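PDB 5INW: putative angiotensinogen from Lampetra fluviatilis, which binds heparin, which promotes its inhibition of thrombin, and as an angiotensinogen of the serpin family is probably the precursor of angiotensin peptides. Local coordinates for residues G172-F177 with I242-Y247; N210-M215 with S232-D237; I393-V398 with A410-G415. The protein carries 1 engineered substitution. All coordinates share one frame; numbering follows the deposited sequence.

Interaction 1 of 3, residues G172-F177 with I242-Y247; sequences GKNVVF and IVNVIY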
loop_
_atom_site.group_PDB
_atom_site.type_symbol
_atom_site.label_atom_id
_atom_site.label_comp_id
_atom_site.label_asym_id
_atom_site.label_seq_id
_atom_site.Cartn_x
_atom_site.Cartn_y
_atom_site.Cartn_z
ATOM N N GLY A 172 1.327 11.816 1.044
ATOM C CA GLY A 172 0.036 11.239 0.753
ATOM C C GLY A 172 -0.985 12.319 0.435
ATOM O O GLY A 172 -1.043 13.359 1.112
ATOM N N LYS A 173 -1.809 12.077 -0.577
ATOM C CA LYS A 173 -2.756 13.057 -1.048
ATOM C C LYS A 173 -4.037 12.335 -1.377
ATOM O O LYS A 173 -4.028 11.392 -2.136
ATOM C CB LYS A 173 -2.158 13.764 -2.278
ATOM C CG LYS A 173 -2.828 15.062 -2.679
ATOM C CD LYS A 173 -2.453 16.259 -1.805
ATOM C CE LYS A 173 -3.571 17.327 -1.801
ATOM N NZ LYS A 173 -4.736 17.002 -0.902
ATOM N N ASN A 174 -5.138 12.778 -0.793
ATOM C CA ASN A 174 -6.470 12.444 -1.275
ATOM C C ASN A 174 -7.057 13.536 -2.156
ATOM O O ASN A 174 -6.892 14.720 -1.902
ATOM C CB ASN A 174 -7.418 12.272 -0.132
ATOM C CG ASN A 174 -6.928 11.272 0.851
ATOM O OD1 ASN A 174 -6.767 10.068 0.549
ATOM N ND2 ASN A 174 -6.718 11.742 2.062
ATOM N N VAL A 175 -7.773 13.116 -3.187
ATOM C CA VAL A 175 -8.467 14.029 -4.095
ATOM C C VAL A 175 -9.803 13.440 -4.419
ATOM O O VAL A 175 -9.898 12.222 -4.589
ATOM C CB VAL A 175 -7.678 14.273 -5.390
ATOM C CG1 VAL A 175 -8.394 15.297 -6.252
ATOM C CG2 VAL A 175 -6.290 14.824 -5.058
ATOM N N VAL A 176 -10.837 14.279 -4.414
ATOM C CA VAL A 176 -12.175 13.842 -4.692
ATOM C C VAL A 176 -12.782 14.695 -5.785
ATOM O O VAL A 176 -13.001 15.925 -5.645
ATOM C CB VAL A 176 -13.066 13.872 -3.431
ATOM C CG1 VAL A 176 -14.505 13.497 -3.772
ATOM C CG2 VAL A 176 -12.508 12.935 -2.333
ATOM N N PHE A 177 -13.098 14.042 -6.886
ATOM C CA PHE A 177 -13.794 14.707 -7.983
ATOM C C PHE A 177 -15.286 14.396 -7.911
ATOM O O PHE A 177 -15.675 13.270 -7.609
ATOM C CB PHE A 177 -13.206 14.242 -9.321
ATOM C CG PHE A 177 -11.751 14.491 -9.457
ATOM C CD1 PHE A 177 -11.284 15.768 -9.736
ATOM C CD2 PHE A 177 -10.825 13.430 -9.287
ATOM C CE1 PHE A 177 -9.934 16.020 -9.891
ATOM C CE2 PHE A 177 -9.438 13.676 -9.437
ATOM C CZ PHE A 177 -8.994 14.992 -9.728
ATOM N N ILE A 242 -12.846 9.056 -6.351
ATOM C CA ILE A 242 -12.032 9.308 -5.161
ATOM C C ILE A 242 -10.666 8.766 -5.458
ATOM O O ILE A 242 -10.559 7.733 -6.023
ATOM C CB ILE A 242 -12.591 8.535 -3.945
ATOM C CG1 ILE A 242 -13.939 9.144 -3.528
ATOM C CG2 ILE A 242 -11.654 8.550 -2.747
ATOM C CD1 ILE A 242 -14.794 8.212 -2.698
ATOM N N VAL A 243 -9.633 9.484 -5.052
ATOM C CA VAL A 243 -8.241 9.128 -5.379
ATOM C C VAL A 243 -7.387 9.280 -4.146
ATOM O O VAL A 243 -7.420 10.307 -3.475
ATOM C CB VAL A 243 -7.672 10.085 -6.450
ATOM C CG1 VAL A 243 -6.168 9.967 -6.547
ATOM C CG2 VAL A 243 -8.363 9.843 -7.776
ATOM N N ASN A 244 -6.650 8.246 -3.821
ATOM C CA ASN A 244 -5.508 8.391 -2.931
ATOM C C ASN A 244 -4.275 8.044 -3.745
ATOM O O ASN A 244 -4.249 7.061 -4.488
ATOM C CB ASN A 244 -5.545 7.442 -1.723
ATOM C CG ASN A 244 -4.318 7.578 -0.894
ATOM O OD1 ASN A 244 -3.290 6.960 -1.169
ATOM N ND2 ASN A 244 -4.353 8.518 0.029
ATOM N N VAL A 245 -3.257 8.844 -3.544
ATOM C CA VAL A 245 -1.907 8.464 -3.896
ATOM C C VAL A 245 -0.996 8.578 -2.680
ATOM O O VAL A 245 -1.189 9.430 -1.832
ATOM C CB VAL A 245 -1.328 9.328 -5.019
ATOM C CG1 VAL A 245 -2.300 9.332 -6.154
ATOM C CG2 VAL A 245 -1.072 10.743 -4.539
ATOM N N ILE A 246 0.080 7.811 -2.723
ATOM C CA ILE A 246 1.073 7.787 -1.681
ATOM C C ILE A 246 2.406 7.478 -2.320
ATOM O O ILE A 246 2.520 6.580 -3.164
ATOM C CB ILE A 246 0.619 6.796 -0.646
ATOM C CG1 ILE A 246 1.613 6.596 0.445
ATOM C CG2 ILE A 246 0.322 5.452 -1.280
ATOM C CD1 ILE A 246 0.896 5.881 1.577
ATOM N N TYR A 247 3.395 8.268 -1.934
ATOM C CA TYR A 247 4.726 8.230 -2.483
ATOM C C TYR A 247 5.714 8.158 -1.348
ATOM O O TYR A 247 5.653 9.009 -0.458
ATOM C CB TYR A 247 5.009 9.503 -3.261
ATOM C CG TYR A 247 6.440 9.603 -3.744
ATOM C CD1 TYR A 247 6.809 9.001 -4.904
ATOM C CD2 TYR A 247 7.431 10.281 -3.002
ATOM C CE1 TYR A 247 8.106 9.075 -5.357
ATOM C CE2 TYR A 247 8.748 10.349 -3.426
ATOM C CZ TYR A 247 9.082 9.737 -4.624
ATOM O OH TYR A 247 10.363 9.749 -5.174
#
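Two antiparallel neighbours of serpin sheet A, 172-177 and 242-247, are joined by a backbone ladder and by a bond between Asn174 and Asn244. Lys173 and Val245 form a hydrogen-bonded pair, with Lys173 N to Val245 O at 3.0 Å and its reciprocal partner, Val245 N to Lys173 O, equally long. Val175 and Val243 form the next such pair.

Between them, Asn244 ND2 donates to Asn174 OD1 over 2.9 Å with an almost straight N-H...O angle of 175°. The acceptor lies in the amide plane of Asn244, whereas the donor stands above the carbonyl plane of Asn174; the two amide planes are 53° apart. Asn174 ND2 also bonds Phe196 O, and Asn244 OD1 bonds Ser112 OG, so in each side chain both the oxygen and the nitrogen of the amide have a partner.

Val176 CG2 meets Ile242 CG1 at 4.2 Å on the same face. On the opposite face, which carries Val175 and Val243, Val243 CG2 approaches the edge of the Phe177 ring, and Val175 CG1 lies over one face of that ring, offset toward the rim, 3.5 Å above its plane.

The asparagine face lies over helix 110-122, an arrangement consistent with the serpin shutter region. The valine face carries helix 208-221, with Tyr218 on Val175, while strand 405-417 flanks 242-247 on its far edge.

Interaction 2 of 3, residues N210-M215 with S232-D237; sequences NAVELM and SDVDTD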
loop_
_atom_site.group_PDB
_atom_site.type_symbol
_atom_site.label_atom_id
_atom_site.label_comp_id
_atom_site.label_asym_id
_atom_site.label_seq_id
_atom_site.Cartn_x
_atom_site.Cartn_y
_atom_site.Cartn_z
ATOM N N ASN A 210 -11.698 15.163 -22.136
ATOM C CA ASN A 210 -11.200 16.292 -21.374
ATOM C C ASN A 210 -11.241 16.059 -19.898
ATOM O O ASN A 210 -10.323 16.474 -19.185
ATOM C CB ASN A 210 -11.938 17.575 -21.734
ATOM C CG ASN A 210 -11.500 18.108 -23.073
ATOM O OD1 ASN A 210 -10.324 18.007 -23.446
ATOM N ND2 ASN A 210 -12.428 18.691 -23.811
ATOM N N ALA A 211 -12.298 15.403 -19.441
ATOM C CA ALA A 211 -12.401 15.040 -18.017
ATOM C C ALA A 211 -11.153 14.248 -17.477
ATOM O O ALA A 211 -10.639 14.584 -16.424
ATOM C CB ALA A 211 -13.697 14.277 -17.757
ATOM N N VAL A 212 -10.665 13.256 -18.231
ATOM C CA VAL A 212 -9.461 12.533 -17.885
ATOM C C VAL A 212 -8.230 13.444 -17.877
ATOM O O VAL A 212 -7.429 13.367 -16.979
ATOM C CB VAL A 212 -9.216 11.307 -18.813
ATOM C CG1 VAL A 212 -7.854 10.649 -18.568
ATOM C CG2 VAL A 212 -10.275 10.261 -18.578
ATOM N N GLU A 213 -8.080 14.302 -18.866
ATOM C CA GLU A 213 -6.933 15.211 -18.918
ATOM C C GLU A 213 -6.946 16.193 -17.770
ATOM O O GLU A 213 -5.879 16.542 -17.245
ATOM C CB GLU A 213 -6.941 16.022 -20.198
ATOM C CG GLU A 213 -6.727 15.202 -21.458
ATOM C CD GLU A 213 -6.881 16.063 -22.692
ATOM O OE1 GLU A 213 -6.493 17.259 -22.602
ATOM O OE2 GLU A 213 -7.412 15.548 -23.715
ATOM N N LEU A 214 -8.148 16.656 -17.411
ATOM C CA LEU A 214 -8.311 17.645 -16.352
ATOM C C LEU A 214 -8.019 16.998 -15.022
ATOM O O LEU A 214 -7.223 17.530 -14.236
ATOM C CB LEU A 214 -9.719 18.259 -16.345
ATOM C CG LEU A 214 -10.068 19.247 -17.486
ATOM C CD1 LEU A 214 -11.556 19.443 -17.670
ATOM C CD2 LEU A 214 -9.423 20.593 -17.282
ATOM N N MET A 215 -8.607 15.842 -14.776
ATOM C CA MET A 215 -8.366 15.168 -13.518
ATOM C C MET A 215 -6.870 14.868 -13.316
ATOM O O MET A 215 -6.297 15.218 -12.271
ATOM C CB MET A 215 -9.183 13.928 -13.425
ATOM C CG MET A 215 -10.682 14.182 -13.274
ATOM S SD MET A 215 -11.645 12.690 -13.652
ATOM C CE MET A 215 -11.798 11.980 -12.061
ATOM N N SER A 232 -7.291 6.704 -16.339
ATOM C CA SER A 232 -7.293 6.303 -17.758
ATOM C C SER A 232 -8.618 6.579 -18.464
ATOM O O SER A 232 -8.614 6.978 -19.624
ATOM C CB SER A 232 -6.972 4.813 -17.886
ATOM O OG SER A 232 -7.784 4.044 -17.009
ATOM N N ASP A 233 -9.733 6.397 -17.757
ATOM C CA ASP A 233 -11.063 6.367 -18.362
ATOM C C ASP A 233 -12.059 6.845 -17.316
ATOM O O ASP A 233 -11.829 6.679 -16.119
ATOM C CB ASP A 233 -11.360 4.905 -18.812
ATOM C CG ASP A 233 -12.300 4.776 -20.032
ATOM O OD1 ASP A 233 -13.161 5.648 -20.282
ATOM O OD2 ASP A 233 -12.217 3.725 -20.718
ATOM N N VAL A 234 -13.166 7.417 -17.777
ATOM C CA VAL A 234 -14.263 7.835 -16.909
ATOM C C VAL A 234 -15.578 7.797 -17.668
ATOM O O VAL A 234 -15.706 8.380 -18.744
ATOM C CB VAL A 234 -13.997 9.235 -16.306
ATOM C CG1 VAL A 234 -14.107 10.341 -17.354
ATOM C CG2 VAL A 234 -14.924 9.514 -15.143
ATOM N N ASP A 235 -16.552 7.099 -17.095
ATOM C CA ASP A 235 -17.930 7.033 -17.616
ATOM C C ASP A 235 -18.612 8.417 -17.555
ATOM O O ASP A 235 -18.292 9.244 -16.687
ATOM C CB ASP A 235 -18.731 6.008 -16.780
ATOM C CG ASP A 235 -19.839 5.342 -17.553
ATOM O OD1 ASP A 235 -19.537 4.593 -18.506
ATOM O OD2 ASP A 235 -21.019 5.525 -17.180
ATOM N N THR A 236 -19.512 8.681 -18.504
ATOM C CA THR A 236 -20.430 9.847 -18.473
ATOM C C THR A 236 -21.290 9.873 -17.202
ATOM O O THR A 236 -21.396 10.915 -16.518
ATOM C CB THR A 236 -21.372 9.777 -19.699
ATOM O OG1 THR A 236 -20.572 9.848 -20.894
ATOM C CG2 THR A 236 -22.493 10.896 -19.691
ATOM N N ASP A 237 -21.863 8.705 -16.893
ATOM C CA ASP A 237 -22.729 8.509 -15.719
ATOM C C ASP A 237 -21.952 8.326 -14.415
ATOM O O ASP A 237 -22.512 7.949 -13.388
ATOM C CB ASP A 237 -23.659 7.300 -15.925
ATOM C CG ASP A 237 -24.546 7.416 -17.193
ATOM O OD1 ASP A 237 -24.365 8.364 -18.024
ATOM O OD2 ASP A 237 -25.432 6.534 -17.348
#
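Val212 does most of the touching here, and both of its methyl groups are used. CG2 lies 3.8 Å from Ser232 O and 4.0 Å from Asp233 CA, while CG1 comes within 3.9 Å of Ser232 O, so the branched end of the side chain rests against the peptide between these two residues. CG2 also meets Val234 CG1 at 4.0 Å. Val234 CG1 also touches Ala211 CB, again at 4.0 Å, and so sits against two consecutive helical residues. The contact is van der Waals packing throughout, without any hydrogen bond between the two segments.

The torsions explain the arrangement. With CG1 trans to the backbone N (chi1 173°), Val212 spreads its two methyls so that both reach the loop. On the other side the backbone is extended at Asp233 and Val234, which makes neighbouring side chains diverge: the CB of Asp233 points away from the helix and that of Val234 toward it.

In the next shell, Ile231 packs on both Val212 and Met215, and Phe205 touches both Met215 and Val234, which continues the apolar layer beside the contact. Met215, one helical turn after Ala211 and bonded to it (N to O), lies on the same flank. Beyond Val234 the loop is acidic and polar, and Asp235 O makes a weak bond to Thr238 OG1 where strand 238-251 begins.

Helix 208-221 occupies the position of serpin helix F, which lies across the front of sheet A. The segment 232-237 belongs to the connection that leads from it back into the third strand of that sheet, folded here against the helix it has just left.

Interaction 3 of 3, residues I393-V398 with A410-G415; sequences ITHKSV and AETVVG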
loop_
_atom_site.group_PDB
_atom_site.type_symbol
_atom_site.label_atom_id
_atom_site.label_comp_id
_atom_site.label_asym_id
_atom_site.label_seq_id
_atom_site.Cartn_x
_atom_site.Cartn_y
_atom_site.Cartn_z
ATOM N N ILE A 393 -13.033 -0.153 -8.107
ATOM C CA ILE A 393 -11.856 0.209 -7.304
ATOM C C ILE A 393 -10.563 -0.426 -7.800
ATOM O O ILE A 393 -10.410 -1.628 -7.760
ATOM C CB ILE A 393 -12.008 -0.257 -5.862
ATOM C CG1 ILE A 393 -13.217 0.390 -5.224
ATOM C CG2 ILE A 393 -10.785 0.107 -5.050
ATOM C CD1 ILE A 393 -13.349 0.079 -3.738
ATOM N N THR A 394 -9.645 0.384 -8.281
ATOM C CA THR A 394 -8.377 -0.130 -8.751
ATOM C C THR A 394 -7.335 0.214 -7.713
ATOM O O THR A 394 -7.564 1.058 -6.867
ATOM C CB THR A 394 -8.039 0.385 -10.177
ATOM O OG1 THR A 394 -8.241 1.798 -10.285
ATOM C CG2 THR A 394 -8.987 -0.242 -11.149
ATOM N N HIS A 395 -6.235 -0.523 -7.730
ATOM C CA HIS A 395 -5.081 -0.231 -6.919
ATOM C C HIS A 395 -3.895 -0.557 -7.761
ATOM O O HIS A 395 -3.849 -1.572 -8.355
ATOM C CB HIS A 395 -5.054 -1.029 -5.633
ATOM C CG HIS A 395 -3.926 -0.644 -4.749
ATOM N ND1 HIS A 395 -3.969 0.456 -3.927
ATOM C CD2 HIS A 395 -2.680 -1.141 -4.639
ATOM C CE1 HIS A 395 -2.809 0.594 -3.321
ATOM N NE2 HIS A 395 -2.014 -0.368 -3.730
ATOM N N LYS A 396 -2.956 0.352 -7.841
ATOM C CA LYS A 396 -1.776 0.237 -8.706
ATOM C C LYS A 396 -0.567 0.659 -7.845
ATOM O O LYS A 396 -0.647 1.637 -7.071
ATOM C CB LYS A 396 -1.985 1.162 -9.895
ATOM C CG LYS A 396 -1.233 0.800 -11.150
ATOM C CD LYS A 396 0.196 1.390 -11.207
ATOM C CE LYS A 396 0.979 0.873 -12.417
ATOM N NZ LYS A 396 1.938 1.885 -12.930
ATOM N N SER A 397 0.530 -0.090 -7.902
ATOM C CA SER A 397 1.724 0.238 -7.085
ATOM C C SER A 397 3.039 -0.104 -7.745
ATOM O O SER A 397 3.074 -0.976 -8.571
ATOM C CB SER A 397 1.629 -0.474 -5.744
ATOM O OG SER A 397 1.557 -1.859 -6.002
ATOM N N VAL A 398 4.111 0.588 -7.385
ATOM C CA VAL A 398 5.430 0.343 -7.949
ATOM C C VAL A 398 6.525 0.302 -6.870
ATOM O O VAL A 398 6.484 1.083 -5.938
ATOM C CB VAL A 398 5.830 1.429 -8.944
ATOM C CG1 VAL A 398 7.126 1.030 -9.682
ATOM C CG2 VAL A 398 4.726 1.684 -9.939
ATOM N N ALA A 410 2.013 4.247 -4.703
ATOM C CA ALA A 410 0.726 3.569 -4.848
ATOM C C ALA A 410 -0.354 4.565 -5.199
ATOM O O ALA A 410 -0.234 5.728 -4.897
ATOM C CB ALA A 410 0.340 2.839 -3.562
ATOM N N GLU A 411 -1.434 4.063 -5.780
ATOM C CA GLU A 411 -2.557 4.863 -6.285
ATOM C C GLU A 411 -3.808 4.020 -6.130
ATOM O O GLU A 411 -3.859 2.922 -6.685
ATOM C CB GLU A 411 -2.386 5.004 -7.767
ATOM C CG GLU A 411 -1.054 5.552 -8.250
ATOM C CD GLU A 411 -0.983 5.647 -9.763
ATOM O OE1 GLU A 411 -1.676 4.879 -10.485
ATOM O OE2 GLU A 411 -0.202 6.494 -10.234
ATOM N N THR A 412 -4.787 4.510 -5.373
ATOM C CA THR A 412 -6.084 3.885 -5.305
ATOM C C THR A 412 -7.111 4.832 -5.895
ATOM O O THR A 412 -7.158 6.000 -5.545
ATOM C CB THR A 412 -6.442 3.649 -3.876
ATOM O OG1 THR A 412 -5.324 2.998 -3.259
ATOM C CG2 THR A 412 -7.710 2.823 -3.752
ATOM N N VAL A 413 -7.941 4.297 -6.780
ATOM C CA VAL A 413 -8.973 5.027 -7.467
ATOM C C VAL A 413 -10.316 4.334 -7.206
ATOM O O VAL A 413 -10.427 3.138 -7.404
ATOM C CB VAL A 413 -8.676 5.102 -8.983
ATOM C CG1 VAL A 413 -9.774 5.849 -9.722
ATOM C CG2 VAL A 413 -7.399 5.819 -9.202
ATOM N N VAL A 414 -11.351 5.119 -6.867
ATOM C CA VAL A 414 -12.703 4.616 -6.628
ATOM C C VAL A 414 -13.641 5.349 -7.545
ATOM O O VAL A 414 -13.577 6.557 -7.635
ATOM C CB VAL A 414 -13.145 4.879 -5.190
ATOM C CG1 VAL A 414 -14.482 4.199 -4.914
ATOM C CG2 VAL A 414 -12.102 4.348 -4.198
ATOM N N GLY A 415 -14.499 4.639 -8.260
ATOM C CA GLY A 415 -15.419 5.310 -9.183
ATOM C C GLY A 415 -16.794 5.083 -8.651
ATOM O O GLY A 415 -17.145 3.934 -8.357
#
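The imidazole of His395 meets Thr412 at its edge: OG1 of Thr412 lies in the ring plane, 3.0 Å from His395 ND1, and the two are hydrogen-bonded, although either could be the donor. Ala410 CB approaches the same ring obliquely, 3.9 Å from His395 CE1, and the backbone Glu411 O also stands at a slant to it. The ring reaches these partners because CG lies opposite the backbone N (chi1 -175°) and chi2 of 81° turns the plane across the strand. On its far side, His395 NE2 is bonded to Ser109 N, so both ring nitrogens are tied, and Thr412 OG1 has a second partner in Ser112 OG. Ile113 of helix 110-122 packs against both His395 and Thr412.

The strands 389-401 and 405-417 form an antiparallel hairpin. In this loop-cleaved form the second of them corresponds to the reactive-centre loop, inserted as an extra strand in the middle of sheet A; His395 with Ser109 and Ser112 is consistent with the serpin shutter region. Backbone bonds pair Thr394 with Val413 and Lys396 with Glu411. Thr394 N to Val413 O measures 3.0 Å, whereas the return bond from Val413 N to Thr394 O is longer, 3.3 Å, and its donor is tilted 40° out of the carbonyl plane.

On the face opposite the histidine, Thr394 OG1 lies beside Val413 CB at 3.6 Å. Lys396 and Glu411 run side by side: Glu411 OE1 rests 3.8 Å from Lys396 CB, but the charged ends stay apart and make no salt bridge. Phe227 and Val230 pack against Glu411. On the helix-facing side, Ile393 CG1 meets Val414 CG1 at 4.0 Å, and Val414 also packs on Ala116 of helix 110-122.

Overall arrangement
Interactions 1 and 3 are parts of one continuous sheet, their centres about 9 Å apart. Strands 238-251 and 405-417 join them through probable hydrogen bonds from Thr412 N to Asn244 O and from Ala410 N to Ile246 O, each 2.8 Å, so the inserted loop is held on both edges. Ser112 binds side chains from both contacts. Interaction 2 lies on the face of the sheet that carries Val175, where helix 208-221 packs: its centre is about 16 Å from each of the others, yet Met215 packs on Phe177, whereas interaction 3 stays about 7 Å away at the nearest atoms. Ile25 and Phe26 of the separate C-terminal peptide chain pack on Ile246 and Ala410, respectively.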